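Local coordinates for protein CT009 (PDB 4GQM) that is of unknown function but carries a helix-turn-helix domain, probably binds DNA and forms a sub-domain-swapped dimer in the crystal, at residues Leu27-Val32 with Ala42-Glu47. Numbering follows the deposited sequence.
Sequences LSLKDV and ALEAIE
L29 and V32 meet L43 between helices 29-36 and 40-48, two neighbouring helices of the helix-turn-helix domain. This is probably the helix pair of the DNA-binding motif itself, since a short turn joins them within that domain. No hydrogen bond crosses the contact.

The tight part is apolar. L43 reaches over the first turn of helix 29-36 with its two methyl groups. CD1 of L43 lies 3.8 Å from CG1 of V32 and 3.7 Å from the backbone O of L29. CD2 of L43 touches the same V32 methyl. That methyl stands anti to the V32 backbone N (chi1 177°), which turns it to L43. L29 has two conformers, and its methyl contacts are those of the one given here. It enters from the other helix, and its CD2 rests 4.0 Å from CB of L43. Y67 of the second subunit packs on both V32 and L43, so the swapped partner helps to close this side.

E47 borders the same packed region. Its chain is extended beyond CG and runs past L29 in the opposite direction. CD2 of L29 lies against the E47 carboxylate, 3.6 Å from OE2. The carboxylate is buried but has polar partners. OE2 forms a salt bridge with R22 of helix 2-24 and a hydrogen bond with Y67 of the second subunit. These partners probably favour the charged form.

The loose side is at E44. This residue is exposed, and its side chain crosses L29 at about a right angle. Only its CG comes near, 4.0 Å from CD1 of L29.

Behind L29, S28 and D31 form a capping box at the start of helix 29-36. D31 N donates to OG of S28 at 2.9 Å. In return, S28 N donates to OD2 of D31 at 2.9 Å, approaching from 38° out of the carboxylate plane.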
ATOM      1  N   LEU A  27     -11.431 -21.323  -6.562  1.00 13.94           N
ATOM      2  CA  LEU A  27     -11.568 -19.921  -6.912  1.00 15.12           C
ATOM      3  C   LEU A  27     -10.360 -19.471  -7.698  1.00 15.04           C
ATOM      4  O   LEU A  27      -9.241 -19.913  -7.430  1.00 15.26           O
ATOM      5  CB  LEU A  27     -11.665 -19.111  -5.635  1.00 17.56           C
ATOM      6  CG  LEU A  27     -12.865 -19.409  -4.750  1.00 20.30           C
ATOM      7  CD1 LEU A  27     -12.768 -18.588  -3.449  1.00 21.92           C
ATOM      8  CD2 LEU A  27     -14.175 -19.155  -5.514  1.00 21.46           C
ATOM      9  N   SER A  28     -10.581 -18.536  -8.624  1.00 15.37           N
ATOM     10  CA  SER A  28      -9.483 -17.879  -9.322  1.00 16.14           C
ATOM     11  C   SER A  28      -8.989 -16.695  -8.499  1.00 14.88           C
ATOM     12  O   SER A  28      -9.677 -16.190  -7.627  1.00 14.65           O
ATOM     13  CB  SER A  28      -9.943 -17.381 -10.695  1.00 18.29           C
ATOM     14  OG  SER A  28     -10.841 -16.319 -10.511  1.00 20.01           O
ATOM     15  N   LEU A  29      -7.821 -16.197  -8.844  1.00 14.45           N
ATOM     16  CA  LEU A  29      -7.344 -14.937  -8.272  0.50 14.11           C
ATOM     17  C   LEU A  29      -8.311 -13.783  -8.548  1.00 14.36           C
ATOM     18  O   LEU A  29      -8.542 -12.949  -7.692  1.00 15.14           O
ATOM     19  CB  LEU A  29      -5.954 -14.586  -8.809  0.50 14.46           C
ATOM     20  CG  LEU A  29      -4.850 -15.483  -8.260  0.50 14.54           C
ATOM     21  CD1 LEU A  29      -3.571 -15.324  -9.060  0.50 15.71           C
ATOM     22  CD2 LEU A  29      -4.625 -15.225  -6.814  0.50 14.15           C
ATOM     23  N   LYS A  30      -8.900 -13.757  -9.739  1.00 15.30           N
ATOM     24  CA  LYS A  30      -9.888 -12.724 -10.036  1.00 16.73           C
ATOM     25  C   LYS A  30     -11.131 -12.827  -9.160  1.00 17.56           C
ATOM     26  O   LYS A  30     -11.707 -11.805  -8.772  1.00 18.54           O
ATOM     27  CB  LYS A  30     -10.253 -12.698 -11.506  1.00 18.42           C
ATOM     28  CG  LYS A  30      -9.163 -12.093 -12.306  1.00 20.62           C
ATOM     29  CD  LYS A  30      -9.560 -12.027 -13.738  1.00 23.50           C
ATOM     30  CE  LYS A  30      -8.523 -11.294 -14.570  1.00 25.58           C
ATOM     31  NZ  LYS A  30      -8.905 -11.377 -15.987  1.00 27.53           N
ATOM     32  N   ASP A  31     -11.531 -14.051  -8.798  1.00 17.61           N
ATOM     33  CA  ASP A  31     -12.647 -14.216  -7.855  1.00 19.22           C
ATOM     34  C   ASP A  31     -12.298 -13.615  -6.515  1.00 18.92           C
ATOM     35  O   ASP A  31     -13.132 -12.981  -5.866  1.00 20.07           O
ATOM     36  CB  ASP A  31     -13.003 -15.689  -7.616  1.00 20.62           C
ATOM     37  CG  ASP A  31     -13.546 -16.382  -8.833  1.00 22.70           C
ATOM     38  OD1 ASP A  31     -14.280 -15.745  -9.625  1.00 24.21           O
ATOM     39  OD2 ASP A  31     -13.280 -17.613  -8.959  1.00 22.92           O
ATOM     40  N   VAL A  32     -11.066 -13.835  -6.066  1.00 17.66           N
ATOM     41  CA  VAL A  32     -10.656 -13.304  -4.786  1.00 17.42           C
ATOM     42  C   VAL A  32     -10.643 -11.778  -4.848  1.00 17.79           C
ATOM     43  O   VAL A  32     -11.103 -11.093  -3.930  1.00 19.49           O
ATOM     44  CB  VAL A  32      -9.292 -13.856  -4.363  1.00 16.67           C
ATOM     45  CG1 VAL A  32      -8.861 -13.231  -3.078  1.00 17.40           C
ATOM     46  CG2 VAL A  32      -9.351 -15.384  -4.230  1.00 16.30           C
ATOM     47  N   ALA A  42      -1.414  -7.523  -6.200  1.00 13.71           N
ATOM     48  CA  ALA A  42      -1.027  -7.795  -4.818  1.00 13.91           C
ATOM     49  C   ALA A  42      -1.257  -9.274  -4.459  1.00 12.53           C
ATOM     50  O   ALA A  42      -0.419  -9.916  -3.833  1.00 12.32           O
ATOM     51  CB  ALA A  42      -1.771  -6.879  -3.882  1.00 15.93           C
ATOM     52  N   LEU A  43      -2.390  -9.828  -4.887  1.00 12.32           N
ATOM     53  CA  LEU A  43      -2.670 -11.235  -4.663  1.00 11.90           C
ATOM     54  C   LEU A  43      -1.616 -12.098  -5.347  1.00 11.31           C
ATOM     55  O   LEU A  43      -1.177 -13.105  -4.769  1.00 11.39           O
ATOM     56  CB  LEU A  43      -4.079 -11.584  -5.171  1.00 12.93           C
ATOM     57  CG  LEU A  43      -5.220 -10.891  -4.441  1.00 13.93           C
ATOM     58  CD1 LEU A  43      -6.516 -11.089  -5.178  1.00 15.46           C
ATOM     59  CD2 LEU A  43      -5.336 -11.362  -2.978  1.00 14.98           C
ATOM     60  N   GLU A  44      -1.244 -11.768  -6.576  1.00 12.36           N
ATOM     61  CA  GLU A  44      -0.245 -12.510  -7.299  1.00 13.18           C
ATOM     62  C   GLU A  44       1.072 -12.471  -6.548  1.00 12.59           C
ATOM     63  O   GLU A  44       1.765 -13.485  -6.446  1.00 12.99           O
ATOM     64  CB  GLU A  44      -0.051 -11.946  -8.711  1.00 14.98           C
ATOM     65  CG  GLU A  44      -1.232 -12.188  -9.622  1.00 18.09           C
ATOM     66  CD  GLU A  44      -1.130 -11.492 -10.960  1.00 22.42           C
ATOM     67  OE1 GLU A  44      -0.270 -10.606 -11.127  1.00 25.00           O
ATOM     68  OE2 GLU A  44      -1.927 -11.814 -11.862  1.00 24.85           O
ATOM     69  N   ALA A  45       1.451 -11.304  -6.038  1.00 12.12           N
ATOM     70  CA  ALA A  45       2.721 -11.153  -5.343  1.00 11.84           C
ATOM     71  C   ALA A  45       2.732 -11.953  -4.033  1.00 11.24           C
ATOM     72  O   ALA A  45       3.771 -12.507  -3.655  1.00 12.00           O
ATOM     73  CB  ALA A  45       2.995  -9.668  -5.078  1.00 13.41           C
ATOM     74  N   ILE A  46       1.606 -11.979  -3.336  1.00 10.67           N
ATOM     75  CA  ILE A  46       1.481 -12.802  -2.139  1.00 10.46           C
ATOM     76  C   ILE A  46       1.690 -14.273  -2.503  1.00 10.68           C
ATOM     77  O   ILE A  46       2.489 -14.976  -1.870  1.00 11.05           O
ATOM     78  CB  ILE A  46       0.120 -12.604  -1.469  1.00 10.70           C
ATOM     79  CG1 ILE A  46       0.036 -11.216  -0.842  1.00 10.88           C
ATOM     80  CG2 ILE A  46      -0.129 -13.702  -0.409  1.00 11.31           C
ATOM     81  CD1 ILE A  46      -1.352 -10.838  -0.421  1.00 12.64           C
ATOM     82  N   GLU A  47       0.979 -14.767  -3.509  1.00 10.75           N
ATOM     83  CA  GLU A  47       1.090 -16.199  -3.827  1.00 11.21           C
ATOM     84  C   GLU A  47       2.471 -16.561  -4.333  1.00 11.97           C
ATOM     85  O   GLU A  47       2.938 -17.679  -4.089  1.00 13.30           O
ATOM     86  CB  GLU A  47      -0.014 -16.644  -4.775  1.00 11.40           C
ATOM     87  CG  GLU A  47      -1.376 -16.636  -4.127  1.00 11.94           C
ATOM     88  CD  GLU A  47      -2.436 -17.396  -4.878  1.00 12.27           C
ATOM     89  OE1 GLU A  47      -2.163 -17.879  -5.999  1.00 13.67           O
ATOM     90  OE2 GLU A  47      -3.548 -17.550  -4.313  1.00 12.64           O
TER